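Local coordinates for protein thioesterase (Streptomyces sp. WAC02707, PDB 6VAP) that probably hydrolyses acyl groups from stalled carrier domains of the borrelidin polyketide synthase, acting as an editing type II thioesterase of the alpha/beta-hydrolase class, at residues Met206-Pro209 / Val210-Arg213; Asp177-Ala180 / Ala181-Arg185. One frame throughout, in Å; residues are numbered along the deposited sequence.

Interaction 1: Met206-Pro209 / Val210-Arg213; sequences MVTP and VEAR
Thr208 and Glu211 clasp each other twice in opposite directions, each side chain taking the backbone N-H of the other. Glu211 OE1 accepts from Thr208 N at 2.8 Å in an almost straight bond (N-H...O 172°). The donor comes from the anti side of the carboxylate, 26° out of its plane. In return Thr208 OG1 accepts from Glu211 N at 3.1 Å, because chi1 of 66° sets the hydroxyl oxygen between the backbone N and the carbonyl carbon, turned toward the first helical turn. Threonine suits the N-cap for its short hydroxyl, and glutamate, extended beyond CG, reaches back to Thr208 N. Its OE1 also forms a salt bridge with Arg133, which should help keep the carboxylate charged. Pro209 fits the first turn, where its missing N-H costs no helical bond, and its O accepts from Arg213 N at 2.8 Å. Thr208 O likewise takes Ala212 N at 3.0 Å. On the buried side, Val207 CG1 lies 4.0 Å from Ala212 CB; the small methyl of Ala212 also fits against Leu225 of strand 223-228. The reciprocal pair is a capping box, here starting helix 209-213 after strand 196-201 of an alpha/beta-hydrolase fold.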
ATOM      1  N   MET A 206       2.655   5.459 -15.718  1.00 27.80           N
ATOM      2  CA  MET A 206       3.260   4.287 -15.089  1.00 25.91           C
ATOM      3  C   MET A 206       2.309   3.113 -14.917  1.00 26.05           C
ATOM      4  O   MET A 206       2.748   2.036 -14.511  1.00 28.10           O
ATOM      5  CB  MET A 206       3.833   4.663 -13.731  1.00 37.54           C
ATOM      6  CG  MET A 206       4.955   5.713 -13.821  1.00 57.55           C
ATOM      7  SD  MET A 206       6.479   5.053 -14.564  1.00 87.54           S
ATOM      8  CE  MET A 206       6.379   5.641 -16.244  1.00 95.60           C
ATOM      9  N   VAL A 207       1.029   3.279 -15.250  1.00 22.02           N
ATOM     10  CA  VAL A 207       0.029   2.212 -15.148  1.00 21.14           C
ATOM     11  C   VAL A 207      -0.888   2.291 -16.358  1.00 20.99           C
ATOM     12  O   VAL A 207      -1.664   3.245 -16.488  1.00 22.30           O
ATOM     13  CB  VAL A 207      -0.805   2.297 -13.861  1.00 32.80           C
ATOM     14  CG1 VAL A 207      -1.600   1.064 -13.715  1.00 20.72           C
ATOM     15  CG2 VAL A 207       0.085   2.556 -12.678  1.00 30.05           C
ATOM     16  N   THR A 208      -0.755   1.338 -17.275  1.00 21.34           N
ATOM     17  CA  THR A 208      -1.691   1.244 -18.377  1.00 22.08           C
ATOM     18  C   THR A 208      -2.966   0.565 -17.920  1.00 26.20           C
ATOM     19  O   THR A 208      -2.958  -0.156 -16.923  1.00 25.11           O
ATOM     20  CB  THR A 208      -1.082   0.471 -19.528  1.00 27.67           C
ATOM     21  OG1 THR A 208      -0.863  -0.885 -19.139  1.00 23.96           O
ATOM     22  CG2 THR A 208       0.247   1.103 -19.977  1.00 26.03           C
ATOM     23  N   PRO A 209      -4.079   0.772 -18.655  1.00 25.13           N
ATOM     24  CA  PRO A 209      -5.328   0.066 -18.311  1.00 35.08           C
ATOM     25  C   PRO A 209      -5.155  -1.438 -18.230  1.00 21.03           C
ATOM     26  O   PRO A 209      -5.703  -2.072 -17.320  1.00 20.08           O
ATOM     27  CB  PRO A 209      -6.291   0.470 -19.450  1.00 35.48           C
ATOM     28  CG  PRO A 209      -5.746   1.734 -19.989  1.00 28.25           C
ATOM     29  CD  PRO A 209      -4.250   1.695 -19.800  1.00 36.04           C
ATOM     30  N   VAL A 210      -4.418  -2.036 -19.164  1.00 22.65           N
ATOM     31  CA  VAL A 210      -4.232  -3.479 -19.122  1.00 26.25           C
ATOM     32  C   VAL A 210      -3.422  -3.862 -17.893  1.00 21.62           C
ATOM     33  O   VAL A 210      -3.683  -4.888 -17.253  1.00 22.39           O
ATOM     34  CB  VAL A 210      -3.577  -3.966 -20.428  1.00 28.59           C
ATOM     35  CG1 VAL A 210      -2.997  -5.367 -20.256  1.00 36.80           C
ATOM     36  CG2 VAL A 210      -4.559  -3.927 -21.555  1.00 41.91           C
ATOM     37  N   GLU A 211      -2.428  -3.047 -17.539  1.00 22.52           N
ATOM     38  CA  GLU A 211      -1.604  -3.349 -16.369  1.00 26.76           C
ATOM     39  C   GLU A 211      -2.445  -3.356 -15.100  1.00 26.27           C
ATOM     40  O   GLU A 211      -2.276  -4.226 -14.219  1.00 25.68           O
ATOM     41  CB  GLU A 211      -0.459  -2.340 -16.243  1.00 28.33           C
ATOM     42  CG  GLU A 211       0.679  -2.617 -17.201  1.00 29.58           C
ATOM     43  CD  GLU A 211       1.715  -1.513 -17.209  1.00 32.15           C
ATOM     44  OE1 GLU A 211       1.372  -0.361 -16.879  1.00 23.21           O
ATOM     45  OE2 GLU A 211       2.868  -1.793 -17.541  1.00 26.00           O
ATOM     46  N   ALA A 212      -3.419  -2.437 -15.041  1.00 17.69           N
ATOM     47  CA  ALA A 212      -4.283  -2.378 -13.877  1.00 21.32           C
ATOM     48  C   ALA A 212      -5.290  -3.507 -13.908  1.00 22.82           C
ATOM     49  O   ALA A 212      -5.518  -4.164 -12.902  1.00 19.08           O
ATOM     50  CB  ALA A 212      -4.989  -1.028 -13.792  1.00 24.22           C
ATOM     51  N   ARG A 213      -5.895  -3.754 -15.056  1.00 21.40           N
ATOM     52  CA  ARG A 213      -6.874  -4.826 -15.176  1.00 25.97           C
ATOM     53  C   ARG A 213      -6.231  -6.176 -14.870  1.00 19.49           C
ATOM     54  O   ARG A 213      -6.919  -7.101 -14.443  1.00 24.88           O
ATOM     55  CB  ARG A 213      -7.508  -4.780 -16.591  1.00 30.73           C
ATOM     56  CG  ARG A 213      -8.483  -5.903 -16.899  1.00 60.38           C
ATOM     57  CD  ARG A 213      -9.807  -5.689 -16.199  1.00 71.05           C
ATOM     58  NE  ARG A 213     -10.452  -4.439 -16.597  1.00 79.47           N
ATOM     59  CZ  ARG A 213     -11.681  -4.082 -16.234  1.00 90.40           C
ATOM     60  NH1 ARG A 213     -12.409  -4.881 -15.463  1.00 95.06           N
ATOM     61  NH2 ARG A 213     -12.185  -2.922 -16.644  1.00 90.59           N
TER

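Interaction 2: Asp177-Ala180 / Ala181-Arg185; sequences DYRA and AETYR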
ATOM      1  N   ASP A 177      13.184   2.953  -1.099  1.00 23.33           N
ATOM      2  CA  ASP A 177      11.797   2.666  -1.468  1.00 24.93           C
ATOM      3  C   ASP A 177      11.667   2.473  -2.974  1.00 23.22           C
ATOM      4  O   ASP A 177      11.014   1.538  -3.453  1.00 22.19           O
ATOM      5  CB  ASP A 177      10.886   3.818  -1.014  1.00 26.26           C
ATOM      6  CG  ASP A 177      10.570   3.798   0.467  1.00 41.91           C
ATOM      7  OD1 ASP A 177      10.937   2.832   1.149  1.00 41.82           O
ATOM      8  OD2 ASP A 177       9.957   4.786   0.947  1.00 44.45           O
ATOM      9  N   TYR A 178      12.240   3.393  -3.741  1.00 21.68           N
ATOM     10  CA  TYR A 178      12.209   3.240  -5.189  1.00 21.74           C
ATOM     11  C   TYR A 178      12.911   1.963  -5.622  1.00 21.82           C
ATOM     12  O   TYR A 178      12.422   1.241  -6.503  1.00 25.97           O
ATOM     13  CB  TYR A 178      12.822   4.473  -5.850  1.00 29.08           C
ATOM     14  CG  TYR A 178      11.767   5.533  -6.174  1.00 39.07           C
ATOM     15  CD1 TYR A 178      11.061   5.514  -7.378  1.00 47.02           C
ATOM     16  CD2 TYR A 178      11.487   6.544  -5.276  1.00 49.12           C
ATOM     17  CE1 TYR A 178      10.106   6.479  -7.670  1.00 51.19           C
ATOM     18  CE2 TYR A 178      10.527   7.517  -5.552  1.00 47.32           C
ATOM     19  CZ  TYR A 178       9.849   7.480  -6.749  1.00 54.01           C
ATOM     20  OH  TYR A 178       8.907   8.446  -7.024  1.00 57.89           O
ATOM     21  N   ARG A 179      14.073   1.685  -5.040  1.00 24.91           N
ATOM     22  CA  ARG A 179      14.762   0.450  -5.366  1.00 26.39           C
ATOM     23  C   ARG A 179      13.813  -0.725  -5.168  1.00 24.68           C
ATOM     24  O   ARG A 179      13.731  -1.623  -6.011  1.00 28.98           O
ATOM     25  CB  ARG A 179      16.019   0.310  -4.495  1.00 38.40           C
ATOM     26  CG  ARG A 179      16.701  -1.057  -4.574  1.00 50.53           C
ATOM     27  CD  ARG A 179      18.023  -1.072  -3.817  1.00 63.13           C
ATOM     28  NE  ARG A 179      19.054  -0.319  -4.514  1.00 73.07           N
ATOM     29  CZ  ARG A 179      19.684  -0.753  -5.597  1.00 89.41           C
ATOM     30  NH1 ARG A 179      19.386  -1.942  -6.107  1.00 87.39           N
ATOM     31  NH2 ARG A 179      20.609   0.010  -6.171  1.00 98.76           N
ATOM     32  N   ALA A 180      13.068  -0.723  -4.057  1.00 22.71           N
ATOM     33  CA  ALA A 180      12.165  -1.823  -3.773  1.00 34.89           C
ATOM     34  C   ALA A 180      11.090  -1.891  -4.835  1.00 29.01           C
ATOM     35  O   ALA A 180      10.764  -2.988  -5.300  1.00 27.87           O
ATOM     36  CB  ALA A 180      11.554  -1.657  -2.382  1.00 22.24           C
ATOM     37  N   ALA A 181      10.532  -0.723  -5.228  1.00 26.75           N
ATOM     38  CA  ALA A 181       9.489  -0.683  -6.257  1.00 29.83           C
ATOM     39  C   ALA A 181      10.015  -1.151  -7.610  1.00 23.76           C
ATOM     40  O   ALA A 181       9.301  -1.821  -8.363  1.00 23.01           O
ATOM     41  CB  ALA A 181       8.918   0.738  -6.393  1.00 18.78           C
ATOM     42  N   GLU A 182      11.227  -0.756  -7.964  1.00 23.28           N
ATOM     43  CA  GLU A 182      11.732  -0.992  -9.309  1.00 31.82           C
ATOM     44  C   GLU A 182      12.409  -2.347  -9.489  1.00 30.91           C
ATOM     45  O   GLU A 182      12.438  -2.854 -10.609  1.00 25.31           O
ATOM     46  CB  GLU A 182      12.712   0.123  -9.694  1.00 31.01           C
ATOM     47  CG  GLU A 182      12.038   1.386 -10.096  1.00 32.90           C
ATOM     48  CD  GLU A 182      13.015   2.557 -10.263  1.00 43.35           C
ATOM     49  OE1 GLU A 182      13.871   2.738  -9.365  1.00 43.47           O
ATOM     50  OE2 GLU A 182      12.927   3.288 -11.292  1.00 51.30           O
ATOM     51  N   THR A 183      12.931  -2.963  -8.438  1.00 22.85           N
ATOM     52  CA  THR A 183      13.614  -4.244  -8.566  1.00 28.88           C
ATOM     53  C   THR A 183      12.742  -5.419  -8.134  1.00 29.60           C
ATOM     54  O   THR A 183      13.251  -6.536  -8.011  1.00 25.02           O
ATOM     55  CB  THR A 183      14.910  -4.245  -7.730  1.00 30.20           C
ATOM     56  OG1 THR A 183      14.586  -4.166  -6.321  1.00 35.62           O
ATOM     57  CG2 THR A 183      15.789  -3.037  -8.115  1.00 30.51           C
ATOM     58  N   TYR A 184      11.461  -5.188  -7.852  1.00 33.51           N
ATOM     59  CA  TYR A 184      10.550  -6.265  -7.487  1.00 26.87           C
ATOM     60  C   TYR A 184      10.464  -7.306  -8.579  1.00 22.88           C
ATOM     61  O   TYR A 184      10.311  -6.963  -9.747  1.00 22.94           O
ATOM     62  CB  TYR A 184       9.177  -5.682  -7.231  1.00 21.41           C
ATOM     63  CG  TYR A 184       8.067  -6.662  -6.952  1.00 24.95           C
ATOM     64  CD1 TYR A 184       8.059  -7.453  -5.780  1.00 34.97           C
ATOM     65  CD2 TYR A 184       7.067  -6.873  -7.895  1.00 29.07           C
ATOM     66  CE1 TYR A 184       7.054  -8.363  -5.556  1.00 21.61           C
ATOM     67  CE2 TYR A 184       6.047  -7.794  -7.668  1.00 22.22           C
ATOM     68  CZ  TYR A 184       6.016  -8.492  -6.493  1.00 19.88           C
ATOM     69  OH  TYR A 184       4.993  -9.420  -6.274  1.00 24.93           O
ATOM     70  N   ARG A 185      10.562  -8.596  -8.218  1.00 23.49           N
ATOM     71  CA  ARG A 185      10.438  -9.734  -9.143  1.00 28.39           C
ATOM     72  C   ARG A 185       9.264 -10.581  -8.621  1.00 24.56           C
ATOM     73  O   ARG A 185       9.416 -11.073  -7.555  1.00 37.00           O
ATOM     74  CB  ARG A 185      11.779 -10.474  -9.234  1.00 34.02           C
ATOM     75  CG  ARG A 185      12.971  -9.554  -9.475  1.00 60.20           C
ATOM     76  CD  ARG A 185      14.296 -10.208  -9.821  1.00 86.80           C
ATOM     77  NE  ARG A 185      14.965 -10.738  -8.639  1.00124.67           N
ATOM     78  CZ  ARG A 185      15.870 -11.735  -8.624  1.00166.83           C
ATOM     79  NH1 ARG A 185      16.236 -12.367  -9.732  1.00178.76           N
ATOM     80  NH2 ARG A 185      16.391 -12.107  -7.477  1.00185.09           N
TER
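A chi1 of 66° folds the Thr183 hydroxyl back over its own main chain, and OG1 donates to Arg179 O at 2.7 Å. That donor stands above the carbonyl plane, 41° out of it, while Thr183 N reaches Arg179 O from the opposite face at 2.9 Å. Two bonds from one residue thus grip Arg179 O, and threonine suits the place because its hydroxyl can supplement the backbone bond as the helix ends. Its CG2 lies 4.2 Å from Arg179 CG, where the two side chains pass at a slant. One and two residues earlier in the same run of backbone bonds, Glu182 N bonds to Tyr178 O at 2.7 Å and Ala181 N to Asp177 O at 2.9 Å. Glu182 OE1 comes to the edge of the Tyr178 ring, near its plane, but its firm partner is His139. On the inner side, the small methyls of Ala180 and Ala181 let the helix lie close to Ile73 and Met99, respectively. Asp177, salt-bridged to Arg61, and Tyr184 OH, hydrogen-bonded to Glu106, tie the segment to its surroundings. This is the C-terminal end of helix 167-182, its last turn reinforced by a threonine side-chain-to-backbone bond, in an alpha/beta-hydrolase fold.

Interaction 2 ends a helix and interaction 1 begins one, in that order along the chain, with strand 196-201 running between them. Their centres lie 18 Å apart and their nearest atoms about 7 Å apart, without touching. Both lie close to a probable catalytic triad of Ser98, His232 and Asp204, with Ser98 on what appears to be the nucleophile elbow (GxSxG). In 206-213, the Val207 side chain touches triad residues and Met206 N bonds to Asp204, so the capped turn follows closely after the presumed acid. In 177-185, Ala181 comes near the triad without touching it and packs on Met99, the residue next to Ser98. The two contacts thus border the presumed active site through different secondary-structure elements.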